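PDB 5NGO: inactive poly [ADP-ribose] polymerase RCD1 from Arabidopsis thaliana, which carries a poly(ADP-ribose) polymerase-like domain that is inactive as an enzyme, and is bound by the downy mildew effector HaRxL106, which suppresses plant immunity. Local coordinates for residues A[34-42]-A[75-83]; A[128-136]-A[146-157]. One frame throughout, in Å; residues are numbered along the deposited sequence.

Interaction 1: residues A[34-42]-A[75-83]; sequences FSSEIAEAR and SAVMMQGLG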
ATOM      1  N   PHE A  34      -8.962  -1.393  10.796  1.00 44.96           N
ATOM      2  CA  PHE A  34     -10.065  -2.263  10.441  1.00 44.63           C
ATOM      3  C   PHE A  34     -10.198  -3.425  11.407  1.00 43.97           C
ATOM      4  O   PHE A  34      -9.224  -4.103  11.627  1.00 46.24           O
ATOM      5  CB  PHE A  34      -9.776  -2.955   9.117  1.00 46.02           C
ATOM      6  CG  PHE A  34      -9.698  -2.029   7.928  1.00 46.38           C
ATOM      7  CD1 PHE A  34     -10.864  -1.575   7.319  1.00 47.05           C
ATOM      8  CD2 PHE A  34      -8.476  -1.640   7.388  1.00 43.33           C
ATOM      9  CE1 PHE A  34     -10.811  -0.747   6.198  1.00 46.84           C
ATOM     10  CE2 PHE A  34      -8.414  -0.797   6.289  1.00 44.17           C
ATOM     11  CZ  PHE A  34      -9.587  -0.342   5.693  1.00 46.16           C
ATOM     12  N   SER A  35     -11.357  -3.588  12.024  1.00 44.24           N
ATOM     13  CA  SER A  35     -11.541  -4.548  13.085  1.00 44.48           C
ATOM     14  C   SER A  35     -12.876  -5.208  12.839  1.00 43.33           C
ATOM     15  O   SER A  35     -13.923  -4.652  13.144  1.00 44.73           O
ATOM     16  CB  SER A  35     -11.507  -3.908  14.490  1.00 45.35           C
ATOM     17  OG  SER A  35     -11.532  -4.947  15.448  1.00 48.47           O
ATOM     18  N   SER A  36     -12.854  -6.408  12.292  1.00 42.20           N
ATOM     19  CA  SER A  36     -14.041  -7.188  11.980  1.00 44.66           C
ATOM     20  C   SER A  36     -13.677  -8.639  11.737  1.00 45.63           C
ATOM     21  O   SER A  36     -12.508  -8.966  11.617  1.00 42.97           O
ATOM     22  CB  SER A  36     -14.731  -6.655  10.718  1.00 43.96           C
ATOM     23  OG  SER A  36     -13.964  -6.845   9.551  1.00 41.97           O
ATOM     24  N   GLU A  37     -14.679  -9.499  11.632  1.00 48.94           N
ATOM     25  CA  GLU A  37     -14.436 -10.914  11.387  1.00 50.48           C
ATOM     26  C   GLU A  37     -13.800 -11.158  10.021  1.00 48.30           C
ATOM     27  O   GLU A  37     -12.951 -12.040   9.880  1.00 48.90           O
ATOM     28  CB  GLU A  37     -15.700 -11.747  11.482  1.00 53.77           C
ATOM     29  CG  GLU A  37     -16.458 -11.650  12.773  1.00 58.08           C
ATOM     30  CD  GLU A  37     -17.589 -12.638  12.859  1.00 63.05           C
ATOM     31  OE1 GLU A  37     -18.042 -13.200  11.810  1.00 65.60           O
ATOM     32  OE2 GLU A  37     -18.017 -12.850  14.018  1.00 66.10           O
ATOM     33  N   ILE A  38     -14.198 -10.360   9.025  1.00 47.04           N
ATOM     34  CA  ILE A  38     -13.641 -10.468   7.685  1.00 46.74           C
ATOM     35  C   ILE A  38     -12.197  -9.987   7.655  1.00 45.80           C
ATOM     36  O   ILE A  38     -11.356 -10.638   7.047  1.00 46.18           O
ATOM     37  CB  ILE A  38     -14.496  -9.720   6.630  1.00 46.91           C
ATOM     38  CG1 ILE A  38     -15.855 -10.417   6.484  1.00 49.67           C
ATOM     39  CG2 ILE A  38     -13.800  -9.706   5.264  1.00 45.62           C
ATOM     40  CD1 ILE A  38     -16.848  -9.639   5.649  1.00 52.07           C
ATOM     41  N   ALA A  39     -11.910  -8.858   8.305  1.00 44.64           N
ATOM     42  CA  ALA A  39     -10.531  -8.374   8.415  1.00 43.00           C
ATOM     43  C   ALA A  39      -9.624  -9.390   9.097  1.00 43.44           C
ATOM     44  O   ALA A  39      -8.521  -9.596   8.667  1.00 40.75           O
ATOM     45  CB  ALA A  39     -10.481  -7.029   9.126  1.00 41.58           C
ATOM     46  N   GLU A  40     -10.100 -10.035  10.141  1.00 48.46           N
ATOM     47  CA  GLU A  40      -9.356 -11.126  10.809  1.00 51.58           C
ATOM     48  C   GLU A  40      -9.105 -12.311   9.877  1.00 51.78           C
ATOM     49  O   GLU A  40      -7.975 -12.812   9.827  1.00 54.23           O
ATOM     50  CB  GLU A  40     -10.063 -11.589  12.078  1.00 54.30           C
ATOM     51  CG  GLU A  40      -9.989 -10.537  13.180  1.00 57.59           C
ATOM     52  CD  GLU A  40     -10.894 -10.797  14.379  1.00 61.18           C
ATOM     53  OE1 GLU A  40     -11.515 -11.894  14.478  1.00 61.84           O
ATOM     54  OE2 GLU A  40     -10.939  -9.885  15.241  1.00 63.93           O
ATOM     55  N   ALA A  41     -10.132 -12.734   9.134  1.00 49.76           N
ATOM     56  CA  ALA A  41      -9.965 -13.819   8.172  1.00 50.52           C
ATOM     57  C   ALA A  41      -8.994 -13.428   7.055  1.00 50.10           C
ATOM     58  O   ALA A  41      -8.174 -14.246   6.627  1.00 52.20           O
ATOM     59  CB  ALA A  41     -11.303 -14.252   7.592  1.00 50.93           C
ATOM     60  N   ARG A  42      -9.073 -12.174   6.613  1.00 49.65           N
ATOM     61  CA  ARG A  42      -8.157 -11.650   5.599  1.00 50.22           C
ATOM     62  C   ARG A  42      -6.717 -11.532   6.098  1.00 48.03           C
ATOM     63  O   ARG A  42      -5.788 -11.722   5.327  1.00 47.93           O
ATOM     64  CB  ARG A  42      -8.661 -10.309   5.058  1.00 52.53           C
ATOM     65  CG  ARG A  42      -7.819  -9.774   3.906  1.00 56.52           C
ATOM     66  CD  ARG A  42      -8.547  -8.778   3.047  1.00 60.71           C
ATOM     67  NE  ARG A  42      -9.600  -9.409   2.240  1.00 64.59           N
ATOM     68  CZ  ARG A  42      -9.415 -10.125   1.126  1.00 66.65           C
ATOM     69  NH1 ARG A  42      -8.189 -10.348   0.643  1.00 66.33           N
ATOM     70  NH2 ARG A  42     -10.475 -10.644   0.505  1.00 66.90           N
ATOM     71  N   SER A  75     -15.546   0.946   2.619  1.00 74.76           N
ATOM     72  CA  SER A  75     -16.561  -0.057   2.940  1.00 75.18           C
ATOM     73  C   SER A  75     -16.321  -1.400   2.219  1.00 75.32           C
ATOM     74  O   SER A  75     -16.374  -2.453   2.840  1.00 72.93           O
ATOM     75  CB  SER A  75     -17.964   0.490   2.611  1.00 77.69           C
ATOM     76  OG  SER A  75     -18.907  -0.557   2.440  1.00 80.29           O
ATOM     77  N   ALA A  76     -16.041  -1.343   0.922  1.00 77.28           N
ATOM     78  CA  ALA A  76     -15.851  -2.542   0.103  1.00 77.14           C
ATOM     79  C   ALA A  76     -14.550  -3.317   0.402  1.00 75.59           C
ATOM     80  O   ALA A  76     -14.553  -4.546   0.375  1.00 74.56           O
ATOM     81  CB  ALA A  76     -15.912  -2.178  -1.376  1.00 78.22           C
ATOM     82  N   VAL A  77     -13.465  -2.613   0.731  1.00 74.90           N
ATOM     83  CA  VAL A  77     -12.100  -3.180   0.614  1.00 74.95           C
ATOM     84  C   VAL A  77     -11.792  -4.523   1.256  1.00 73.11           C
ATOM     85  O   VAL A  77     -11.092  -5.249   0.694  1.00 71.80           O
ATOM     86  CB  VAL A  77     -11.035  -2.141   1.038  1.00 75.29           C
ATOM     87  CG1 VAL A  77     -10.850  -2.112   2.553  1.00 74.90           C
ATOM     88  CG2 VAL A  77      -9.710  -2.397   0.330  1.00 75.49           C
ATOM     89  N   MET A  78     -12.409  -4.842   2.397  1.00 70.88           N
ATOM     90  CA  MET A  78     -12.128  -6.093   3.110  1.00 71.00           C
ATOM     91  C   MET A  78     -12.791  -7.327   2.521  1.00 74.16           C
ATOM     92  O   MET A  78     -12.148  -8.361   2.416  1.00 73.87           O
ATOM     93  CB  MET A  78     -12.469  -5.967   4.603  1.00 69.58           C
ATOM     94  CG  MET A  78     -11.457  -5.053   5.347  1.00 65.97           C
ATOM     95  SD  MET A  78      -9.932  -6.025   5.696  1.00 66.08           S
ATOM     96  CE  MET A  78      -8.653  -4.850   5.261  1.00 66.15           C
ATOM     97  N   MET A  79     -14.062  -7.237   2.165  1.00 78.19           N
ATOM     98  CA  MET A  79     -14.841  -8.426   1.760  1.00 84.37           C
ATOM     99  C   MET A  79     -14.573  -8.864   0.309  1.00 84.14           C
ATOM    100  O   MET A  79     -14.382 -10.055   0.057  1.00 81.69           O
ATOM    101  CB  MET A  79     -16.336  -8.165   1.965  1.00 89.30           C
ATOM    102  CG  MET A  79     -17.199  -9.425   1.975  1.00 92.34           C
ATOM    103  SD  MET A  79     -18.714  -9.288   2.932  1.00 99.71           S
ATOM    104  CE  MET A  79     -19.328  -7.635   2.570  1.00 98.35           C
ATOM    105  N   GLN A  80     -14.549  -7.911  -0.613  1.00 84.54           N
ATOM    106  CA  GLN A  80     -14.407  -8.206  -2.037  1.00 87.28           C
ATOM    107  C   GLN A  80     -12.974  -8.053  -2.583  1.00 84.70           C
ATOM    108  O   GLN A  80     -12.708  -8.406  -3.721  1.00 86.29           O
ATOM    109  CB  GLN A  80     -15.393  -7.357  -2.845  1.00 91.51           C
ATOM    110  CG  GLN A  80     -16.842  -7.541  -2.423  1.00 94.93           C
ATOM    111  CD  GLN A  80     -17.606  -6.246  -2.485  1.00 96.70           C
ATOM    112  OE1 GLN A  80     -18.392  -5.917  -1.587  1.00 96.97           O
ATOM    113  NE2 GLN A  80     -17.419  -5.504  -3.574  1.00 95.89           N
ATOM    114  N   GLY A  81     -12.060  -7.541  -1.764  1.00 84.28           N
ATOM    115  CA  GLY A  81     -10.658  -7.353  -2.137  1.00 80.39           C
ATOM    116  C   GLY A  81     -10.226  -5.974  -2.637  1.00 79.53           C
ATOM    117  O   GLY A  81     -10.969  -4.984  -2.541  1.00 79.13           O
ATOM    118  N   LEU A  82      -8.979  -5.918  -3.093  1.00 75.97           N
ATOM    119  CA  LEU A  82      -8.403  -4.698  -3.663  1.00 76.26           C
ATOM    120  C   LEU A  82      -8.823  -4.487  -5.119  1.00 77.07           C
ATOM    121  O   LEU A  82      -8.604  -3.390  -5.676  1.00 73.77           O
ATOM    122  CB  LEU A  82      -6.869  -4.714  -3.614  1.00 76.84           C
ATOM    123  CG  LEU A  82      -6.134  -4.345  -2.348  1.00 77.76           C
ATOM    124  CD1 LEU A  82      -6.624  -3.029  -1.759  1.00 78.09           C
ATOM    125  CD2 LEU A  82      -6.282  -5.470  -1.332  1.00 79.84           C
ATOM    126  N   GLY A  83      -9.425  -5.504  -5.750  1.00 78.89           N
ATOM    127  CA  GLY A  83      -9.886  -5.367  -7.116  1.00 84.41           C
ATOM    128  C   GLY A  83     -11.257  -4.757  -7.223  1.00 91.19           C
ATOM    129  O   GLY A  83     -12.080  -5.267  -7.977  1.00 98.09           O
TER
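Met78 is inserted between Phe34, Ile38 and Ala39: CB meets Ile38, SD meets Ala39, and CG and CE both meet the Phe34 ring. CB lies 4.0 Å from Ile38 CG2. With CG anti to its own carbonyl carbon (chi1 -71°), the chain heads toward the aromatic residue, and CG passes 4.0 Å from Phe34 CD1. The next bend brings SD to within 3.6 Å of Ala39 CB, against the first turn of the helix. The methyl end then turns over the Phe34 ring, CE standing 4.1 Å from the ring centroid and close to its normal in a CH-pi contact; SD, farther above the same ring, makes this a Met-aromatic pair. Val77 CG1 also reaches this ring, 3.8 Å from Phe34 CZ.

The main chain of Met78 is held as well. Arg42 NE donates to Met78 O (2.8 Å, 148° at the hydrogen), approaching in the carbonyl plane on a lone pair. Gly81 CA lies over one face of the guanidinium group. Ser36 N-caps the helix, its OG accepting from Ala39 N at 3.1 Å.

The contact thus packs the start of helix 37-57 on the short, weakly bonded helix 77-80. Both rest on strand 174-182, where Pro176 touches Phe34 and Met78, Phe175 touches Arg42, and Glu177 bonds to the Phe34 backbone.

Interaction 2: residues A[128-136]-A[146-157]; sequences VIMGNMELL and GGEEYDNGVDDI
Glu134 OE2 accepts a hydrogen bond from Gly146 N (2.7 Å, 151° at the hydrogen), met on its syn side but 26° out of the carboxylate plane. CG anti to the backbone N (chi1 -173°) and the chain extended beyond it carry the carboxylate this far, and OE1 bonds to Gln142. On the way, CB passes over one face of the Tyr150 ring, 4.1 Å from its centroid, while Glu149 CG lies over the opposite face.

Just before the paired strands, Asn132 and Asp151 are joined twice: Asp151 N donates to Asn132 O, and Asn132 N donates to the anti lone pair of Asp151 OD2 (2.9 Å). Asp151 OD1 forms a salt bridge with Arg57. Parallel bridges then pair Glu134 with Gly153 and Leu135 with Val154, through Glu134 N to Asn152 O (3.0 Å), Val154 N to Glu134 O (2.8 Å) and Leu136 N to Val154 O (2.9 Å). Asn152 ND2 adds a weak bond to Ile129 O, its OD1 being held by Asn169.

From within the ladder, Leu135 CD2 reaches Ile157 CG2, past the end of strand 153-154. In this poly(ADP-ribose) polymerase catalytic fold, strand 134-135 is the edge strand of the mixed sheet, parallel to 153-154, which in turn is antiparallel to 162-165.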
ATOM      1  N   VAL A 128       2.688  -5.244   3.019  1.00 37.01           N
ATOM      2  CA  VAL A 128       2.925  -5.780   1.689  1.00 38.91           C
ATOM      3  C   VAL A 128       4.026  -6.820   1.775  1.00 40.35           C
ATOM      4  O   VAL A 128       5.094  -6.565   2.345  1.00 40.54           O
ATOM      5  CB  VAL A 128       3.359  -4.694   0.687  1.00 39.32           C
ATOM      6  CG1 VAL A 128       3.461  -5.270  -0.713  1.00 39.73           C
ATOM      7  CG2 VAL A 128       2.401  -3.512   0.728  1.00 40.23           C
ATOM      8  N   ILE A 129       3.755  -7.984   1.190  1.00 41.63           N
ATOM      9  CA  ILE A 129       4.756  -9.037   1.024  1.00 42.94           C
ATOM     10  C   ILE A 129       5.501  -8.741  -0.268  1.00 43.33           C
ATOM     11  O   ILE A 129       5.013  -9.016  -1.365  1.00 41.32           O
ATOM     12  CB  ILE A 129       4.107 -10.420   0.946  1.00 43.44           C
ATOM     13  CG1 ILE A 129       3.362 -10.730   2.253  1.00 44.22           C
ATOM     14  CG2 ILE A 129       5.155 -11.495   0.673  1.00 45.05           C
ATOM     15  CD1 ILE A 129       2.369 -11.880   2.127  1.00 44.63           C
ATOM     16  N   MET A 130       6.690  -8.166  -0.131  1.00 45.38           N
ATOM     17  CA  MET A 130       7.486  -7.795  -1.291  1.00 47.88           C
ATOM     18  C   MET A 130       8.343  -8.953  -1.785  1.00 51.47           C
ATOM     19  O   MET A 130       8.686  -8.987  -2.963  1.00 51.69           O
ATOM     20  CB  MET A 130       8.347  -6.575  -0.972  1.00 47.76           C
ATOM     21  CG  MET A 130       7.540  -5.282  -0.899  1.00 47.17           C
ATOM     22  SD  MET A 130       6.581  -4.890  -2.359  1.00 48.20           S
ATOM     23  CE  MET A 130       7.800  -4.856  -3.641  1.00 49.31           C
ATOM     24  N   GLY A 131       8.683  -9.887  -0.886  1.00 53.77           N
ATOM     25  CA  GLY A 131       9.510 -11.041  -1.231  1.00 58.92           C
ATOM     26  C   GLY A 131      10.842 -10.645  -1.832  1.00 61.29           C
ATOM     27  O   GLY A 131      11.464  -9.683  -1.385  1.00 62.72           O
ATOM     28  N   ASN A 132      11.255 -11.383  -2.865  1.00 63.85           N
ATOM     29  CA  ASN A 132      12.422 -11.029  -3.676  1.00 66.13           C
ATOM     30  C   ASN A 132      12.065  -9.919  -4.626  1.00 63.12           C
ATOM     31  O   ASN A 132      11.413 -10.154  -5.654  1.00 61.85           O
ATOM     32  CB  ASN A 132      12.913 -12.223  -4.493  1.00 71.17           C
ATOM     33  CG  ASN A 132      13.707 -13.175  -3.670  1.00 73.51           C
ATOM     34  OD1 ASN A 132      13.461 -14.346  -3.680  1.00 78.48           O
ATOM     35  ND2 ASN A 132      14.709 -12.657  -2.979  1.00 74.26           N
ATOM     36  N   MET A 133      12.523  -8.712  -4.314  1.00 61.68           N
ATOM     37  CA  MET A 133      12.108  -7.528  -5.054  1.00 61.12           C
ATOM     38  C   MET A 133      12.790  -7.422  -6.411  1.00 62.41           C
ATOM     39  O   MET A 133      14.004  -7.555  -6.501  1.00 63.73           O
ATOM     40  CB  MET A 133      12.406  -6.264  -4.235  1.00 61.50           C
ATOM     41  CG  MET A 133      11.675  -6.229  -2.922  1.00 59.73           C
ATOM     42  SD  MET A 133      11.873  -4.712  -2.017  1.00 61.72           S
ATOM     43  CE  MET A 133      10.996  -3.588  -2.982  1.00 59.95           C
ATOM     44  N   GLU A 134      11.995  -7.184  -7.454  1.00 62.35           N
ATOM     45  CA  GLU A 134      12.521  -6.881  -8.782  1.00 66.02           C
ATOM     46  C   GLU A 134      12.736  -5.368  -8.897  1.00 67.83           C
ATOM     47  O   GLU A 134      11.817  -4.579  -8.674  1.00 69.37           O
ATOM     48  CB  GLU A 134      11.526  -7.328  -9.850  1.00 65.95           C
ATOM     49  CG  GLU A 134      12.029  -7.219 -11.271  1.00 69.18           C
ATOM     50  CD  GLU A 134      11.021  -7.669 -12.322  1.00 69.89           C
ATOM     51  OE1 GLU A 134      11.195  -7.298 -13.503  1.00 74.58           O
ATOM     52  OE2 GLU A 134      10.034  -8.365 -11.988  1.00 67.10           O
ATOM     53  N   LEU A 135      13.958  -4.969  -9.253  1.00 70.38           N
ATOM     54  CA  LEU A 135      14.247  -3.588  -9.644  1.00 70.82           C
ATOM     55  C   LEU A 135      13.624  -3.380 -11.024  1.00 71.76           C
ATOM     56  O   LEU A 135      14.007  -4.093 -11.962  1.00 76.00           O
ATOM     57  CB  LEU A 135      15.761  -3.333  -9.683  1.00 73.12           C
ATOM     58  CG  LEU A 135      16.337  -1.943 -10.048  1.00 74.95           C
ATOM     59  CD1 LEU A 135      15.484  -0.806  -9.475  1.00 72.41           C
ATOM     60  CD2 LEU A 135      17.826  -1.825  -9.680  1.00 77.65           C
ATOM     61  N   LEU A 136      12.664  -2.471 -11.135  1.00 71.47           N
ATOM     62  CA  LEU A 136      11.928  -2.298 -12.379  1.00 71.78           C
ATOM     63  C   LEU A 136      12.638  -1.415 -13.401  1.00 75.53           C
ATOM     64  O   LEU A 136      13.032  -0.282 -13.104  1.00 79.92           O
ATOM     65  CB  LEU A 136      10.525  -1.742 -12.118  1.00 69.56           C
ATOM     66  CG  LEU A 136       9.323  -2.667 -11.853  1.00 67.62           C
ATOM     67  CD1 LEU A 136       9.651  -4.051 -11.324  1.00 68.85           C
ATOM     68  CD2 LEU A 136       8.290  -2.004 -10.953  1.00 64.70           C
ATOM     69  N   GLY A 146       8.975 -10.086 -13.801  1.00 73.50           N
ATOM     70  CA  GLY A 146      10.002 -10.288 -14.822  1.00 77.38           C
ATOM     71  C   GLY A 146      10.696 -11.648 -14.814  1.00 80.10           C
ATOM     72  O   GLY A 146      11.302 -12.024 -15.810  1.00 81.76           O
ATOM     73  N   GLY A 147      10.631 -12.375 -13.695  1.00 80.57           N
ATOM     74  CA  GLY A 147      11.059 -13.770 -13.630  1.00 83.02           C
ATOM     75  C   GLY A 147      10.548 -14.507 -12.402  1.00 82.25           C
ATOM     76  O   GLY A 147      10.125 -13.894 -11.418  1.00 80.16           O
ATOM     77  N   GLU A 148      10.644 -15.833 -12.456  1.00 83.97           N
ATOM     78  CA  GLU A 148      10.261 -16.740 -11.365  1.00 82.95           C
ATOM     79  C   GLU A 148      11.022 -16.492 -10.056  1.00 78.16           C
ATOM     80  O   GLU A 148      10.523 -16.827  -8.990  1.00 72.90           O
ATOM     81  CB  GLU A 148      10.503 -18.185 -11.819  1.00 90.62           C
ATOM     82  CG  GLU A 148       9.921 -19.299 -10.953  1.00 92.79           C
ATOM     83  CD  GLU A 148       9.991 -20.660 -11.625  1.00 96.39           C
ATOM     84  OE1 GLU A 148       9.653 -20.753 -12.826  1.00 97.84           O
ATOM     85  OE2 GLU A 148      10.367 -21.656 -10.955  1.00 98.83           O
ATOM     86  N   GLU A 149      12.231 -15.943 -10.150  1.00 78.97           N
ATOM     87  CA  GLU A 149      13.018 -15.602  -8.962  1.00 79.51           C
ATOM     88  C   GLU A 149      12.487 -14.367  -8.190  1.00 76.63           C
ATOM     89  O   GLU A 149      12.814 -14.202  -7.014  1.00 71.99           O
ATOM     90  CB  GLU A 149      14.511 -15.421  -9.322  1.00 83.34           C
ATOM     91  CG  GLU A 149      14.881 -14.157 -10.120  1.00 84.52           C
ATOM     92  CD  GLU A 149      14.935 -14.346 -11.624  1.00 85.90           C
ATOM     93  OE1 GLU A 149      14.131 -15.115 -12.194  1.00 88.02           O
ATOM     94  OE2 GLU A 149      15.777 -13.672 -12.250  1.00 85.79           O
ATOM     95  N   TYR A 150      11.686 -13.524  -8.860  1.00 74.46           N
ATOM     96  CA  TYR A 150      11.153 -12.288  -8.280  1.00 71.45           C
ATOM     97  C   TYR A 150       9.652 -12.373  -7.927  1.00 67.10           C
ATOM     98  O   TYR A 150       8.884 -13.069  -8.586  1.00 66.52           O
ATOM     99  CB  TYR A 150      11.356 -11.110  -9.251  1.00 72.63           C
ATOM    100  CG  TYR A 150      12.800 -10.773  -9.600  1.00 75.91           C
ATOM    101  CD1 TYR A 150      13.736 -10.454  -8.612  1.00 76.18           C
ATOM    102  CD2 TYR A 150      13.221 -10.732 -10.940  1.00 79.26           C
ATOM    103  CE1 TYR A 150      15.052 -10.139  -8.938  1.00 79.20           C
ATOM    104  CE2 TYR A 150      14.534 -10.412 -11.279  1.00 81.38           C
ATOM    105  CZ  TYR A 150      15.443 -10.118 -10.270  1.00 81.78           C
ATOM    106  OH  TYR A 150      16.735  -9.798 -10.608  1.00 85.01           O
ATOM    107  N   ASP A 151       9.255 -11.625  -6.895  1.00 62.79           N
ATOM    108  CA  ASP A 151       7.868 -11.550  -6.458  1.00 57.37           C
ATOM    109  C   ASP A 151       7.215 -10.243  -6.943  1.00 53.96           C
ATOM    110  O   ASP A 151       6.572 -10.249  -7.992  1.00 52.28           O
ATOM    111  CB  ASP A 151       7.793 -11.749  -4.946  1.00 55.70           C
ATOM    112  CG  ASP A 151       8.258 -13.129  -4.524  1.00 56.94           C
ATOM    113  OD1 ASP A 151       7.696 -14.128  -5.019  1.00 58.39           O
ATOM    114  OD2 ASP A 151       9.201 -13.238  -3.715  1.00 57.12           O
ATOM    115  N   ASN A 152       7.389  -9.140  -6.213  1.00 52.07           N
ATOM    116  CA  ASN A 152       6.783  -7.842  -6.576  1.00 49.91           C
ATOM    117  C   ASN A 152       7.891  -6.835  -6.933  1.00 51.77           C
ATOM    118  O   ASN A 152       9.073  -7.102  -6.708  1.00 54.01           O
ATOM    119  CB  ASN A 152       5.879  -7.349  -5.435  1.00 46.55           C
ATOM    120  CG  ASN A 152       4.637  -8.247  -5.252  1.00 44.20           C
ATOM    121  OD1 ASN A 152       3.912  -8.531  -6.191  1.00 42.82           O
ATOM    122  ND2 ASN A 152       4.411  -8.700  -4.027  1.00 42.55           N
ATOM    123  N   GLY A 153       7.509  -5.697  -7.516  1.00 52.09           N
ATOM    124  CA  GLY A 153       8.467  -4.764  -8.125  1.00 52.00           C
ATOM    125  C   GLY A 153       8.731  -3.506  -7.316  1.00 51.89           C
ATOM    126  O   GLY A 153       7.887  -3.086  -6.519  1.00 50.16           O
ATOM    127  N   VAL A 154       9.925  -2.914  -7.481  1.00 53.19           N
ATOM    128  CA  VAL A 154      10.308  -1.663  -6.843  1.00 52.95           C
ATOM    129  C   VAL A 154      11.120  -0.752  -7.760  1.00 55.09           C
ATOM    130  O   VAL A 154      11.817  -1.249  -8.645  1.00 56.28           O
ATOM    131  CB  VAL A 154      11.098  -1.952  -5.556  1.00 52.37           C
ATOM    132  CG1 VAL A 154      12.410  -2.739  -5.790  1.00 54.33           C
ATOM    133  CG2 VAL A 154      11.310  -0.690  -4.716  1.00 51.73           C
ATOM    134  N   ASP A 155      11.021   0.561  -7.559  1.00 56.03           N
ATOM    135  CA  ASP A 155      11.719   1.535  -8.431  1.00 58.88           C
ATOM    136  C   ASP A 155      13.203   1.774  -8.088  1.00 62.00           C
ATOM    137  O   ASP A 155      13.995   2.081  -8.968  1.00 65.39           O
ATOM    138  CB  ASP A 155      10.957   2.865  -8.509  1.00 58.33           C
ATOM    139  CG  ASP A 155      10.842   3.594  -7.170  1.00 57.31           C
ATOM    140  OD1 ASP A 155      11.221   3.060  -6.101  1.00 57.02           O
ATOM    141  OD2 ASP A 155      10.325   4.732  -7.191  1.00 55.98           O
ATOM    142  N   ASP A 156      13.553   1.651  -6.816  1.00 64.15           N
ATOM    143  CA  ASP A 156      14.924   1.835  -6.333  1.00 69.43           C
ATOM    144  C   ASP A 156      15.130   0.883  -5.163  1.00 72.70           C
ATOM    145  O   ASP A 156      14.329   0.860  -4.240  1.00 74.29           O
ATOM    146  CB  ASP A 156      15.107   3.286  -5.864  1.00 70.08           C
ATOM    147  CG  ASP A 156      16.547   3.636  -5.550  1.00 72.73           C
ATOM    148  OD1 ASP A 156      17.279   3.985  -6.490  1.00 75.04           O
ATOM    149  OD2 ASP A 156      16.939   3.602  -4.360  1.00 73.14           O
ATOM    150  N   ILE A 157      16.188   0.082  -5.204  1.00 79.60           N
ATOM    151  CA  ILE A 157      16.431  -0.953  -4.170  1.00 81.98           C
ATOM    152  C   ILE A 157      16.861  -0.359  -2.824  1.00 83.46           C
ATOM    153  O   ILE A 157      16.457  -0.858  -1.769  1.00 80.60           O
ATOM    154  CB  ILE A 157      17.484  -1.995  -4.670  1.00 85.62           C
ATOM    155  CG1 ILE A 157      18.871  -1.312  -4.793  1.00 89.20           C
ATOM    156  CG2 ILE A 157      16.954  -2.660  -5.929  1.00 85.65           C
ATOM    157  CD1 ILE A 157      19.722  -1.674  -6.004  1.00 94.48           C
TER

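Read from the N terminus, interaction 1 comes first: it closes a loop that leaves at helix 37-57, passes through strand 62-68 and helix 71-74, and returns at helix 77-80. Interaction 2 follows as a much shorter closure, with nine residues between its segments and neither helix nor strand among them. The two are in series and neither nest nor cross; their centres lie 25 Å apart and their nearest atoms about 9 Å. Helix 37-57 connects them: its first turns belong to interaction 1, whereas its far end reaches interaction 2. Interaction 1 ties the start of that helix to helix 77-80, next to strand 174-182; interaction 2 completes the sheet edge at strand 134-135.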